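Peroxiredoxin PRX1, mitochondrial (Saccharomyces cerevisiae, PDB 5YKJ) probably reduces hydrogen peroxide and other hydroperoxides in mitochondria as a 1-Cys peroxiredoxin that draws on the glutathione and thioredoxin systems. Local coordinates at residues D7-D12 with F106-V111; I20-Y25 with K64-S69; T100-A105 with E114-I119; L2-D7 with R140-Y145. One frame throughout, in Å; residues are numbered along the deposited sequence. Where two conformers were deposited one is given.

Interaction 1: residues D7-D12 with F106-V111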
loop_
_atom_site.group_PDB
_atom_site.type_symbol
_atom_site.label_atom_id
_atom_site.label_comp_id
_atom_site.label_asym_id
_atom_site.label_seq_id
_atom_site.Cartn_x
_atom_site.Cartn_y
_atom_site.Cartn_z
ATOM N N ASP A 7 3.179 0.425 13.972
ATOM C CA ASP A 7 3.254 -0.950 13.565
ATOM C C ASP A 7 1.915 -1.332 12.944
ATOM O O ASP A 7 0.933 -1.044 13.449
ATOM C CB ASP A 7 3.469 -1.890 14.738
ATOM C CG ASP A 7 4.822 -1.727 15.395
ATOM O OD1 ASP A 7 5.797 -1.456 14.717
ATOM O OD2 ASP A 7 4.835 -1.892 16.606
ATOM N N ALA A 8 1.977 -2.043 11.844
ATOM C CA ALA A 8 0.793 -2.569 11.233
ATOM C C ALA A 8 0.384 -3.807 12.048
ATOM O O ALA A 8 1.066 -4.728 12.153
ATOM C CB ALA A 8 1.084 -2.995 9.817
ATOM N N PRO A 9 -0.811 -3.755 12.628
ATOM C CA PRO A 9 -1.237 -4.878 13.456
ATOM C C PRO A 9 -1.403 -6.178 12.692
ATOM O O PRO A 9 -1.897 -6.177 11.651
ATOM C CB PRO A 9 -2.614 -4.471 13.984
ATOM C CG PRO A 9 -2.909 -3.169 13.432
ATOM C CD PRO A 9 -1.755 -2.646 12.682
ATOM N N ASN A 10 -0.957 -7.265 13.295
ATOM C CA ASN A 10 -1.124 -8.554 12.708
ATOM C C ASN A 10 -2.548 -9.067 12.935
ATOM O O ASN A 10 -3.207 -8.657 13.806
ATOM C CB ASN A 10 -0.127 -9.535 13.303
ATOM C CG ASN A 10 0.039 -10.797 12.456
ATOM O OD1 ASN A 10 -0.524 -10.912 11.414
ATOM N ND2 ASN A 10 0.808 -11.744 12.967
ATOM N N PHE A 11 -2.964 -9.992 12.106
ATOM C CA PHE A 11 -4.284 -10.544 12.191
ATOM C C PHE A 11 -4.356 -11.862 11.456
ATOM O O PHE A 11 -3.569 -12.118 10.680
ATOM C CB PHE A 11 -5.375 -9.564 11.656
ATOM C CG PHE A 11 -5.181 -9.113 10.236
ATOM C CD1 PHE A 11 -5.713 -9.833 9.194
ATOM C CD2 PHE A 11 -4.518 -7.949 9.939
ATOM C CE1 PHE A 11 -5.508 -9.474 7.891
ATOM C CE2 PHE A 11 -4.351 -7.570 8.638
ATOM C CZ PHE A 11 -4.863 -8.318 7.616
ATOM N N ASP A 12 -5.390 -12.620 11.758
ATOM C CA ASP A 12 -5.715 -13.830 11.065
ATOM C C ASP A 12 -7.011 -13.548 10.319
ATOM O O ASP A 12 -7.848 -12.911 10.826
ATOM C CB ASP A 12 -5.935 -15.018 11.998
ATOM C CG ASP A 12 -4.667 -15.467 12.686
ATOM O OD1 ASP A 12 -3.681 -15.692 12.103
ATOM O OD2 ASP A 12 -4.704 -15.591 13.881
ATOM N N PHE A 106 -11.848 -2.391 11.409
ATOM C CA PHE A 106 -11.874 -1.800 12.728
ATOM C C PHE A 106 -10.473 -1.777 13.337
ATOM O O PHE A 106 -10.044 -0.799 13.846
ATOM C CB PHE A 106 -12.876 -2.565 13.619
ATOM C CG PHE A 106 -12.979 -2.059 15.045
ATOM C CD1 PHE A 106 -13.506 -0.843 15.356
ATOM C CD2 PHE A 106 -12.560 -2.862 16.060
ATOM C CE1 PHE A 106 -13.570 -0.439 16.652
ATOM C CE2 PHE A 106 -12.652 -2.458 17.349
ATOM C CZ PHE A 106 -13.150 -1.248 17.647
ATOM N N LEU A 107 -9.779 -2.897 13.173
ATOM C CA LEU A 107 -8.433 -3.023 13.669
ATOM C C LEU A 107 -7.492 -1.992 13.015
ATOM O O LEU A 107 -6.560 -1.583 13.582
ATOM C CB LEU A 107 -7.912 -4.439 13.441
ATOM C CG LEU A 107 -6.464 -4.738 13.733
ATOM C CD1 LEU A 107 -6.238 -4.707 15.237
ATOM C CD2 LEU A 107 -6.110 -6.098 13.186
ATOM N N TYR A 108 -7.832 -1.641 11.799
ATOM C CA TYR A 108 -7.055 -0.683 11.039
ATOM C C TYR A 108 -7.561 0.760 11.088
ATOM O O TYR A 108 -7.160 1.551 10.334
ATOM C CB TYR A 108 -6.745 -1.192 9.605
ATOM C CG TYR A 108 -5.524 -2.068 9.555
ATOM C CD1 TYR A 108 -5.573 -3.351 10.018
ATOM C CD2 TYR A 108 -4.328 -1.586 9.067
ATOM C CE1 TYR A 108 -4.447 -4.145 10.028
ATOM C CE2 TYR A 108 -3.204 -2.365 9.075
ATOM C CZ TYR A 108 -3.271 -3.645 9.540
ATOM O OH TYR A 108 -2.166 -4.382 9.528
ATOM N N ASP A 109 -8.469 0.972 12.027
ATOM C CA ASP A 109 -9.033 2.273 12.344
ATOM C C ASP A 109 -9.895 2.953 11.278
ATOM O O ASP A 109 -10.103 4.119 11.338
ATOM C CB ASP A 109 -7.933 3.234 12.811
ATOM C CG ASP A 109 -7.401 2.913 14.208
ATOM O OD1 ASP A 109 -8.080 2.374 15.015
ATOM O OD2 ASP A 109 -6.275 3.246 14.485
ATOM N N MET A 110 -10.378 2.169 10.345
ATOM C CA MET A 110 -11.219 2.704 9.308
ATOM C C MET A 110 -12.694 2.845 9.673
ATOM O O MET A 110 -13.396 3.545 9.013
ATOM C CB MET A 110 -11.065 1.932 8.031
ATOM C CG MET A 110 -9.692 2.100 7.510
ATOM S SD MET A 110 -9.428 1.173 5.937
ATOM C CE MET A 110 -9.252 -0.549 6.485
ATOM N N VAL A 111 -13.120 2.173 10.738
ATOM C CA VAL A 111 -14.474 2.256 11.247
ATOM C C VAL A 111 -14.379 2.278 12.786
ATOM O O VAL A 111 -13.420 1.863 13.311
ATOM C CB VAL A 111 -15.404 1.140 10.803
ATOM C CG1 VAL A 111 -15.666 1.228 9.328
ATOM C CG2 VAL A 111 -14.858 -0.227 11.169
#
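Pro9 is the bump of segment 7-12, and it sits in a hollow shaped by Leu107 and Tyr108 where helix 103-107 ends. One flank of the pyrrolidine ring slides past the leucine, CB of Pro9 lying 3.8 Å from Leu107 CD1. Its CG rests over one face of the Tyr108 ring, displaced toward the rim, a CH-pi contact of 4.2 Å from CG to the ring centroid. The phenol passes under the ring to the proline's own carbonyl: Tyr108 OH donates to Pro9 O at 2.8 Å, tilted 19° from the carbonyl plane, while Ala8 CB packs 3.5 Å from the same OH. The helix closes here in a Schellman motif with Asp109, at positive phi, as its C-prime residue, and Tyr108 is the first residue past the helical turns; the N-terminal loop of the thioredoxin-like domain is thus packed on the helix end. With its CG opposite the backbone N (chi1 173°), Leu107 sends both methyls to the loop: CD1 serves Pro9, and CD2 lies 3.9 Å from Phe11 CB. The Phe11 ring stands nearly perpendicular to that of Tyr108, rim meeting rim with neither over the other's face, and Phe11 CE2 comes within 3.7 Å of Tyr108 CE1. Farther in, Phe22 stacks on Phe11, and Phe131 of strand 129-133 meets Tyr108 edge to face.

Interaction 2: residues I20-Y25 with K64-S69; sequences INFYDY and KLIGLS
Tyr25 and Lys64 run past each other in opposite directions, the lysine chain lying over one face of the phenol ring. Lys64 CD makes the CH-pi contact, 4.3 Å from the Tyr25 ring centroid, and Lys64 NZ goes on to donate to Tyr25 O at 3.2 Å and to Leu26 O. With CG anti to the backbone N (chi1 166°), the tyrosine points from helix 22-26 at strand 63-69, where Tyr25 OH donates to Leu65 O at 2.6 Å, with Leu65 O near the plane of the tyrosine ring. Asn21 caps that short helix, its OD1 accepting from Asp24 N, and the strand belongs to the mixed sheet of the thioredoxin fold. Ile66 lies alongside Tyr25, with its CB 4.0 Å from Tyr25 CE2. A leucine in place of Tyr25 would probably leave the Leu65 carbonyl without this donor and the lysine methylenes without a ring to lie on. Ile66 also meets Ile20 tip to tip, CD1 to CD1 at 3.6 Å, and its CG2 touches the edge of the Phe22 ring.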
loop_
_atom_site.group_PDB
_atom_site.type_symbol
_atom_site.label_atom_id
_atom_site.label_comp_id
_atom_site.label_asym_id
_atom_site.label_seq_id
_atom_site.Cartn_x
_atom_site.Cartn_y
_atom_site.Cartn_z
ATOM N N ILE A 20 -5.166 -16.949 6.289
ATOM C CA ILE A 20 -3.849 -16.413 6.401
ATOM C C ILE A 20 -3.606 -15.755 7.745
ATOM O O ILE A 20 -4.491 -15.459 8.453
ATOM C CB ILE A 20 -3.513 -15.392 5.308
ATOM C CG1 ILE A 20 -4.203 -14.067 5.553
ATOM C CG2 ILE A 20 -3.820 -15.950 3.956
ATOM C CD1 ILE A 20 -3.651 -12.939 4.704
ATOM N N ASN A 21 -2.338 -15.564 8.025
ATOM C CA ASN A 21 -1.878 -14.768 9.122
ATOM C C ASN A 21 -1.187 -13.646 8.312
ATOM O O ASN A 21 -0.431 -13.925 7.493
ATOM C CB ASN A 21 -0.910 -15.482 10.009
ATOM C CG ASN A 21 -0.277 -14.555 11.005
ATOM O OD1 ASN A 21 0.758 -14.033 10.796
ATOM N ND2 ASN A 21 -0.975 -14.328 12.052
ATOM N N PHE A 22 -1.496 -12.392 8.587
ATOM C CA PHE A 22 -0.967 -11.309 7.804
ATOM C C PHE A 22 0.536 -11.204 7.755
ATOM O O PHE A 22 1.076 -11.049 6.738
ATOM C CB PHE A 22 -1.578 -10.016 8.374
ATOM C CG PHE A 22 -1.298 -8.748 7.566
ATOM C CD1 PHE A 22 -1.588 -8.685 6.243
ATOM C CD2 PHE A 22 -0.790 -7.641 8.158
ATOM C CE1 PHE A 22 -1.327 -7.580 5.523
ATOM C CE2 PHE A 22 -0.547 -6.486 7.435
ATOM C CZ PHE A 22 -0.843 -6.459 6.115
ATOM N N TYR A 23 1.177 -11.283 8.894
ATOM C CA TYR A 23 2.621 -11.198 8.943
ATOM C C TYR A 23 3.281 -12.348 8.153
ATOM O O TYR A 23 4.216 -12.150 7.462
ATOM C CB TYR A 23 3.145 -11.166 10.395
ATOM C CG TYR A 23 3.038 -9.849 11.130
ATOM C CD1 TYR A 23 2.235 -8.850 10.676
ATOM C CD2 TYR A 23 3.744 -9.640 12.267
ATOM C CE1 TYR A 23 2.124 -7.677 11.356
ATOM C CE2 TYR A 23 3.652 -8.488 12.960
ATOM C CZ TYR A 23 2.850 -7.484 12.483
ATOM O OH TYR A 23 2.784 -6.331 13.162
ATOM N N ASP A 24 2.723 -13.536 8.314
ATOM C CA ASP A 24 3.203 -14.702 7.609
ATOM C C ASP A 24 3.029 -14.529 6.120
ATOM O O ASP A 24 3.890 -14.906 5.370
ATOM C CB ASP A 24 2.442 -15.941 8.061
ATOM C CG ASP A 24 2.870 -16.447 9.406
ATOM O OD1 ASP A 24 3.852 -15.996 9.916
ATOM O OD2 ASP A 24 2.184 -17.278 9.943
ATOM N N TYR A 25 1.912 -13.963 5.706
ATOM C CA TYR A 25 1.713 -13.761 4.298
ATOM C C TYR A 25 2.766 -12.815 3.731
ATOM O O TYR A 25 3.301 -13.030 2.694
ATOM C CB TYR A 25 0.282 -13.195 3.980
ATOM C CG TYR A 25 0.134 -12.648 2.558
ATOM C CD1 TYR A 25 0.015 -13.487 1.502
ATOM C CD2 TYR A 25 0.096 -11.302 2.305
ATOM C CE1 TYR A 25 -0.095 -13.028 0.227
ATOM C CE2 TYR A 25 -0.030 -10.821 1.035
ATOM C CZ TYR A 25 -0.122 -11.678 -0.016
ATOM O OH TYR A 25 -0.234 -11.209 -1.293
ATOM N N LYS A 64 4.178 -7.393 -1.845
ATOM C CA LYS A 64 3.027 -8.245 -1.900
ATOM C C LYS A 64 1.771 -7.387 -1.704
ATOM O O LYS A 64 1.724 -6.562 -0.861
ATOM C CB LYS A 64 3.060 -9.266 -0.799
ATOM C CG LYS A 64 4.113 -10.314 -1.004
ATOM C CD LYS A 64 4.013 -11.492 -0.078
ATOM C CE LYS A 64 5.171 -12.397 -0.377
ATOM N NZ LYS A 64 5.922 -12.838 0.791
ATOM N N LEU A 65 0.787 -7.636 -2.548
ATOM C CA LEU A 65 -0.474 -6.961 -2.525
ATOM C C LEU A 65 -1.477 -7.774 -1.730
ATOM O O LEU A 65 -1.406 -8.943 -1.638
ATOM C CB LEU A 65 -0.999 -6.734 -3.953
ATOM C CG LEU A 65 -0.126 -5.930 -4.882
ATOM C CD1 LEU A 65 -0.535 -6.090 -6.320
ATOM C CD2 LEU A 65 -0.268 -4.481 -4.532
ATOM N N ILE A 66 -2.386 -7.055 -1.112
ATOM C CA ILE A 66 -3.487 -7.657 -0.387
ATOM C C ILE A 66 -4.664 -6.678 -0.301
ATOM O O ILE A 66 -4.519 -5.594 0.079
ATOM C CB ILE A 66 -3.083 -8.223 0.971
ATOM C CG1 ILE A 66 -4.228 -8.969 1.579
ATOM C CG2 ILE A 66 -2.560 -7.140 1.879
ATOM C CD1 ILE A 66 -3.779 -9.984 2.596
ATOM N N GLY A 67 -5.791 -7.172 -0.702
ATOM C CA GLY A 67 -6.949 -6.390 -0.733
ATOM C C GLY A 67 -7.929 -6.622 0.471
ATOM O O GLY A 67 -7.855 -7.672 1.043
ATOM N N LEU A 68 -8.738 -5.686 1.014
ATOM C CA LEU A 68 -9.667 -5.919 2.030
ATOM C C LEU A 68 -10.928 -5.307 1.484
ATOM O O LEU A 68 -10.981 -4.270 1.002
ATOM C CB LEU A 68 -9.231 -5.181 3.310
ATOM C CG LEU A 68 -10.153 -5.222 4.512
ATOM C CD1 LEU A 68 -9.394 -4.813 5.739
ATOM C CD2 LEU A 68 -11.286 -4.234 4.326
ATOM N N SER A 69 -12.009 -6.054 1.697
ATOM C CA SER A 69 -13.343 -5.636 1.342
ATOM C C SER A 69 -14.321 -6.217 2.383
ATOM O O SER A 69 -14.154 -7.324 2.766
ATOM C CB SER A 69 -13.738 -6.052 -0.046
ATOM O OG SER A 69 -14.987 -5.574 -0.312
HETATM O O HOH W 1 5.548 -15.296 2.876
#

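Interaction 3: residues T100-A105 with E114-I119; sequences TFRNVA and EGFKNI
Arg102, at the N-cap position of helix 103-107, lays its side chain along Phe116 and Lys117 of loop 114-119. From CB, CG is set opposite the carbonyl carbon (chi1 -45°) and the chain runs extended to NE: CD passes Phe116 O at 3.3 Å and lies over one face of the Phe116 ring near its rim. NE then donates to Phe116 O at 2.8 Å, from above the carbonyl plane. At CZ the guanidinium has Phe116 CE2 over its centre, 3.3 Å from CZ, though the two planes are 42° apart. NH2 donates to Lys117 O at 3.2 Å in a nearly straight bond (166°), and NH1 turns to Ser123 OG. Cut back to an alanine, this position would probably leave the Phe116 and Lys117 carbonyls without these donors, Ser123 OG without its NH1 partner, and the Phe116 ring without the guanidinium against it. Gly115 N also donates to Phe101 O at 2.8 Å, and water 2 bridges Thr100 O and Asn118 N. One arginine therefore serves two successive carbonyls and ties a surface loop to the start of the helix; the partly negative loop carbonyls probably help offset the guanidinium charge.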
loop_
_atom_site.group_PDB
_atom_site.type_symbol
_atom_site.label_atom_id
_atom_site.label_comp_id
_atom_site.label_asym_id
_atom_site.label_seq_id
_atom_site.Cartn_x
_atom_site.Cartn_y
_atom_site.Cartn_z
ATOM N N THR A 100 -16.166 -9.807 6.694
ATOM C CA THR A 100 -17.578 -9.811 6.699
ATOM C C THR A 100 -18.196 -8.915 7.778
ATOM O O THR A 100 -19.168 -8.311 7.554
ATOM C CB THR A 100 -18.031 -11.251 6.997
ATOM O OG1 THR A 100 -17.348 -12.179 6.151
ATOM C CG2 THR A 100 -19.482 -11.372 6.900
ATOM N N PHE A 101 -17.573 -8.883 8.948
ATOM C CA PHE A 101 -18.059 -8.133 10.108
ATOM C C PHE A 101 -17.238 -6.880 10.486
ATOM O O PHE A 101 -17.346 -6.393 11.553
ATOM C CB PHE A 101 -18.301 -9.057 11.336
ATOM C CG PHE A 101 -19.233 -10.229 11.049
ATOM C CD1 PHE A 101 -20.557 -10.067 11.066
ATOM C CD2 PHE A 101 -18.761 -11.455 10.768
ATOM C CE1 PHE A 101 -21.431 -11.114 10.820
ATOM C CE2 PHE A 101 -19.611 -12.509 10.496
ATOM C CZ PHE A 101 -20.939 -12.309 10.521
ATOM N N ARG A 102 -16.412 -6.453 9.563
ATOM C CA ARG A 102 -15.596 -5.270 9.687
ATOM C C ARG A 102 -14.542 -5.362 10.771
ATOM O O ARG A 102 -14.038 -4.370 11.163
ATOM C CB ARG A 102 -16.428 -4.000 9.991
ATOM C CG ARG A 102 -17.659 -3.744 9.238
ATOM C CD ARG A 102 -18.554 -2.813 10.053
ATOM N NE ARG A 102 -19.832 -2.766 9.423
ATOM C CZ ARG A 102 -20.553 -1.709 9.149
ATOM N NH1 ARG A 102 -20.195 -0.507 9.499
ATOM N NH2 ARG A 102 -21.660 -1.918 8.526
ATOM N N ASN A 103 -14.230 -6.560 11.202
ATOM C CA ASN A 103 -13.270 -6.697 12.264
ATOM C C ASN A 103 -11.849 -6.174 11.906
ATOM O O ASN A 103 -11.213 -5.552 12.691
ATOM C CB ASN A 103 -13.201 -8.179 12.757
ATOM C CG ASN A 103 -14.548 -8.735 13.170
ATOM O OD1 ASN A 103 -15.231 -8.164 13.884
ATOM N ND2 ASN A 103 -14.875 -9.844 12.672
ATOM N N VAL A 104 -11.384 -6.521 10.717
ATOM C CA VAL A 104 -10.069 -6.079 10.264
ATOM C C VAL A 104 -10.054 -4.563 9.959
ATOM O O VAL A 104 -9.152 -3.896 10.245
ATOM C CB VAL A 104 -9.503 -6.910 9.081
ATOM C CG1 VAL A 104 -8.122 -6.436 8.617
ATOM C CG2 VAL A 104 -9.486 -8.375 9.432
ATOM N N ALA A 105 -11.143 -4.092 9.383
ATOM C CA ALA A 105 -11.268 -2.679 9.102
ATOM C C ALA A 105 -11.200 -1.864 10.386
ATOM O O ALA A 105 -10.644 -0.856 10.430
ATOM C CB ALA A 105 -12.597 -2.412 8.409
ATOM N N GLU A 114 -17.077 -2.780 15.188
ATOM C CA GLU A 114 -16.971 -4.032 14.482
ATOM C C GLU A 114 -18.175 -4.889 14.847
ATOM O O GLU A 114 -18.885 -4.573 15.753
ATOM C CB GLU A 114 -15.699 -4.774 14.835
ATOM C CG GLU A 114 -15.595 -5.027 16.312
ATOM C CD GLU A 114 -14.383 -5.790 16.740
ATOM O OE1 GLU A 114 -14.177 -5.787 17.926
ATOM O OE2 GLU A 114 -13.712 -6.361 15.949
ATOM N N GLY A 115 -18.356 -5.971 14.129
ATOM C CA GLY A 115 -19.413 -6.889 14.444
ATOM C C GLY A 115 -20.653 -6.925 13.635
ATOM O O GLY A 115 -21.585 -7.617 13.985
ATOM N N PHE A 116 -20.655 -6.161 12.554
ATOM C CA PHE A 116 -21.772 -6.187 11.665
ATOM C C PHE A 116 -21.419 -6.075 10.237
ATOM O O PHE A 116 -20.520 -5.406 9.862
ATOM C CB PHE A 116 -22.853 -5.188 11.986
ATOM C CG PHE A 116 -22.360 -3.897 12.451
ATOM C CD1 PHE A 116 -21.836 -3.804 13.703
ATOM C CD2 PHE A 116 -22.471 -2.785 11.684
ATOM C CE1 PHE A 116 -21.387 -2.635 14.182
ATOM C CE2 PHE A 116 -21.984 -1.587 12.142
ATOM C CZ PHE A 116 -21.471 -1.519 13.406
ATOM N N LYS A 117 -22.245 -6.737 9.471
ATOM C CA LYS A 117 -21.997 -6.803 8.087
ATOM C C LYS A 117 -22.399 -5.621 7.328
ATOM O O LYS A 117 -22.989 -4.701 7.808
ATOM C CB LYS A 117 -22.592 -8.030 7.467
ATOM C CG LYS A 117 -23.773 -8.524 8.127
ATOM C CD LYS A 117 -24.884 -7.668 7.625
ATOM C CE LYS A 117 -26.043 -8.525 7.132
ATOM N NZ LYS A 117 -25.998 -9.942 7.567
ATOM N N ASN A 118 -22.075 -5.740 6.075
ATOM C CA ASN A 118 -22.374 -4.721 5.184
ATOM C C ASN A 118 -23.866 -4.645 5.003
ATOM O O ASN A 118 -24.549 -5.485 4.513
ATOM C CB ASN A 118 -21.839 -5.040 3.798
ATOM C CG ASN A 118 -21.554 -3.808 2.983
ATOM O OD1 ASN A 118 -22.365 -2.858 2.977
ATOM N ND2 ASN A 118 -20.382 -3.788 2.343
ATOM N N ILE A 119 -24.292 -3.562 5.525
ATOM C CA ILE A 119 -25.549 -3.010 5.379
ATOM C C ILE A 119 -25.084 -1.847 4.483
ATOM O O ILE A 119 -24.047 -1.108 4.709
ATOM C CB ILE A 119 -26.070 -2.382 6.691
ATOM C CG1 ILE A 119 -26.632 -3.460 7.598
ATOM C CG2 ILE A 119 -27.110 -1.318 6.442
ATOM C CD1 ILE A 119 -27.316 -4.546 6.849
HETATM O O HOH W 2 -20.544 -7.767 5.135
HETATM O O HOH W 3 -10.682 -6.577 15.301
#

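Interaction 4: residues L2-D7 with R140-Y145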
loop_
_atom_site.group_PDB
_atom_site.type_symbol
_atom_site.label_atom_id
_atom_site.label_comp_id
_atom_site.label_asym_id
_atom_site.label_seq_id
_atom_site.Cartn_x
_atom_site.Cartn_y
_atom_site.Cartn_z
ATOM N N LEU A 2 -3.745 4.559 14.346
ATOM C CA LEU A 2 -2.641 4.215 13.486
ATOM C C LEU A 2 -2.261 5.460 12.668
ATOM O O LEU A 2 -3.078 6.133 12.195
ATOM C CB LEU A 2 -2.989 3.034 12.534
ATOM C CG LEU A 2 -3.283 1.674 13.126
ATOM C CD1 LEU A 2 -3.666 0.675 12.067
ATOM C CD2 LEU A 2 -2.101 1.175 13.903
ATOM N N ARG A 3 -0.973 5.675 12.527
ATOM C CA ARG A 3 -0.406 6.735 11.751
ATOM C C ARG A 3 0.870 6.197 11.097
ATOM O O ARG A 3 1.292 5.151 11.392
ATOM C CB ARG A 3 0.021 7.950 12.608
ATOM C CG ARG A 3 -1.107 8.669 13.302
ATOM C CD ARG A 3 -0.636 9.971 13.946
ATOM N NE ARG A 3 -1.645 10.621 14.759
ATOM C CZ ARG A 3 -1.760 10.451 16.043
ATOM N NH1 ARG A 3 -0.944 9.653 16.691
ATOM N NH2 ARG A 3 -2.704 11.068 16.693
ATOM N N ILE A 4 1.473 6.986 10.234
ATOM C CA ILE A 4 2.723 6.574 9.646
ATOM C C ILE A 4 3.668 6.356 10.823
ATOM O O ILE A 4 3.611 7.022 11.787
ATOM C CB ILE A 4 3.286 7.570 8.582
ATOM C CG1 ILE A 4 3.456 9.008 9.127
ATOM C CG2 ILE A 4 2.401 7.621 7.346
ATOM C CD1 ILE A 4 4.286 9.929 8.240
ATOM N N ASN A 5 4.488 5.339 10.677
ATOM C CA ASN A 5 5.441 4.855 11.644
ATOM C C ASN A 5 4.891 3.958 12.727
ATOM O O ASN A 5 5.620 3.488 13.490
ATOM C CB ASN A 5 6.292 5.961 12.197
ATOM C CG ASN A 5 7.042 6.690 11.108
ATOM O OD1 ASN A 5 7.397 6.146 10.119
ATOM N ND2 ASN A 5 7.235 7.934 11.303
ATOM N N SER A 6 3.584 3.741 12.726
ATOM C CA SER A 6 2.963 2.809 13.629
ATOM C C SER A 6 3.210 1.388 13.091
ATOM O O SER A 6 3.384 1.217 11.968
ATOM C CB SER A 6 1.442 3.010 13.688
ATOM O OG SER A 6 1.101 4.206 14.285
ATOM N N ASP A 7 3.179 0.425 13.972
ATOM C CA ASP A 7 3.254 -0.950 13.565
ATOM C C ASP A 7 1.915 -1.332 12.944
ATOM O O ASP A 7 0.933 -1.044 13.449
ATOM C CB ASP A 7 3.469 -1.890 14.738
ATOM C CG ASP A 7 4.822 -1.727 15.395
ATOM O OD1 ASP A 7 5.797 -1.456 14.717
ATOM O OD2 ASP A 7 4.835 -1.892 16.606
ATOM N N ARG A 140 4.414 2.850 6.549
ATOM C CA ARG A 140 5.262 3.894 6.032
ATOM C C ARG A 140 4.569 5.079 5.358
ATOM O O ARG A 140 5.083 6.134 5.296
ATOM C CB ARG A 140 6.335 3.299 5.102
ATOM C CG ARG A 140 7.163 2.200 5.746
ATOM C CD ARG A 140 8.116 2.737 6.796
ATOM N NE ARG A 140 9.069 3.658 6.218
ATOM C CZ ARG A 140 10.199 3.266 5.674
ATOM N NH1 ARG A 140 10.541 2.012 5.705
ATOM N NH2 ARG A 140 10.993 4.142 5.123
ATOM N N LEU A 141 3.399 4.800 4.849
ATOM C CA LEU A 141 2.633 5.756 4.099
ATOM C C LEU A 141 1.189 5.304 4.056
ATOM O O LEU A 141 0.959 4.184 3.950
ATOM C CB LEU A 141 3.193 5.827 2.657
ATOM C CG LEU A 141 2.714 6.885 1.665
ATOM C CD1 LEU A 141 3.810 7.309 0.679
ATOM C CD2 LEU A 141 1.546 6.371 0.839
ATOM N N ILE A 142 0.280 6.275 4.140
ATOM C CA ILE A 142 -1.137 6.033 4.103
ATOM C C ILE A 142 -1.831 7.022 3.195
ATOM O O ILE A 142 -1.461 8.120 3.139
ATOM C CB ILE A 142 -1.750 6.183 5.533
ATOM C CG1 ILE A 142 -1.035 5.304 6.533
ATOM C CG2 ILE A 142 -3.225 5.805 5.584
ATOM C CD1 ILE A 142 -1.520 5.519 7.935
ATOM N N PHE A 143 -2.828 6.541 2.488
ATOM C CA PHE A 143 -3.645 7.433 1.743
ATOM C C PHE A 143 -5.077 6.941 1.653
ATOM O O PHE A 143 -5.309 5.781 1.542
ATOM C CB PHE A 143 -3.026 7.838 0.421
ATOM C CG PHE A 143 -2.920 6.771 -0.593
ATOM C CD1 PHE A 143 -3.943 6.557 -1.471
ATOM C CD2 PHE A 143 -1.782 6.027 -0.715
ATOM C CE1 PHE A 143 -3.868 5.612 -2.414
ATOM C CE2 PHE A 143 -1.692 5.066 -1.675
ATOM C CZ PHE A 143 -2.731 4.870 -2.537
ATOM N N THR A 144 -5.999 7.891 1.734
ATOM C CA THR A 144 -7.420 7.586 1.684
ATOM C C THR A 144 -8.205 8.423 0.695
ATOM O O THR A 144 -8.430 9.540 0.905
ATOM C CB THR A 144 -8.082 7.651 3.078
ATOM O OG1 THR A 144 -7.276 7.001 4.053
ATOM C CG2 THR A 144 -9.450 7.018 3.039
ATOM N N TYR A 145 -8.598 7.771 -0.395
ATOM C CA TYR A 145 -9.417 8.346 -1.413
ATOM C C TYR A 145 -10.834 7.774 -1.228
ATOM O O TYR A 145 -11.014 6.689 -0.918
ATOM C CB TYR A 145 -8.957 7.959 -2.821
ATOM C CG TYR A 145 -7.647 8.520 -3.366
ATOM C CD1 TYR A 145 -6.672 9.035 -2.547
ATOM C CD2 TYR A 145 -7.419 8.513 -4.704
ATOM C CE1 TYR A 145 -5.508 9.547 -3.058
ATOM C CE2 TYR A 145 -6.259 9.000 -5.223
ATOM C CZ TYR A 145 -5.302 9.505 -4.380
ATOM O OH TYR A 145 -4.126 9.971 -4.860
#
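Ile4 lays its CG2 methyl against the backbone of strand 139-144, 3.7 Å from Arg140 O and 3.8 Å from Leu141 CA. The same methyl meets Ile142 CG1 at 4.2 Å, while Ile142 CD1 packs on the peptide between Arg3 and Ile4, 4.0 Å from Ile4 N and from Arg3 C. A chi1 of 56° sets CG2 anti to the carbonyl carbon of Ile4 and puts CG1 between the backbone N and that carbon. Ile4 is the second residue of a type II beta turn from Arg3 to Ser6, with Ser6 N bonded to Arg3 O at 3.0 Å and Asn5 at positive phi. Arg3 N also donates to Ser6 OG at 3.1 Å, nearly in line (165°). This turn lies beside an outermost strand of the mixed sheet in the thioredoxin-like domain, and Asn5 and Ser6 make backbone hydrogen bonds to Ile139. Farther out, Arg140 CB points away from the turn, and the guanidinium forms salt bridges with Asp167 of helix 153-169 and with Asp134.

Interactions 1 and 2 are partly buried and mix apolar packing with tyrosine hydroxyls bonded to backbone carbonyls; interactions 3 and 4 lie at the surface. Of these two, interaction 3 relies on an arginine and backbone bonds with waters, whereas interaction 4 is almost wholly van der Waals. Interactions 1 and 3 both use helix 103-107, one at its end and the other at its start. Interactions 2 and 4 reach the same mixed sheet, at strands 63-69 and 139-144, with centres about 16 Å apart. Interactions 1 and 4 share Asp7 and also meet through Leu2, whose N lies 2.9 Å from Asp109 OD2. Interactions 1 and 2 also meet through the backbones of Phe11 and Phe22 and through Tyr23 OH at the Ala8 carbonyl.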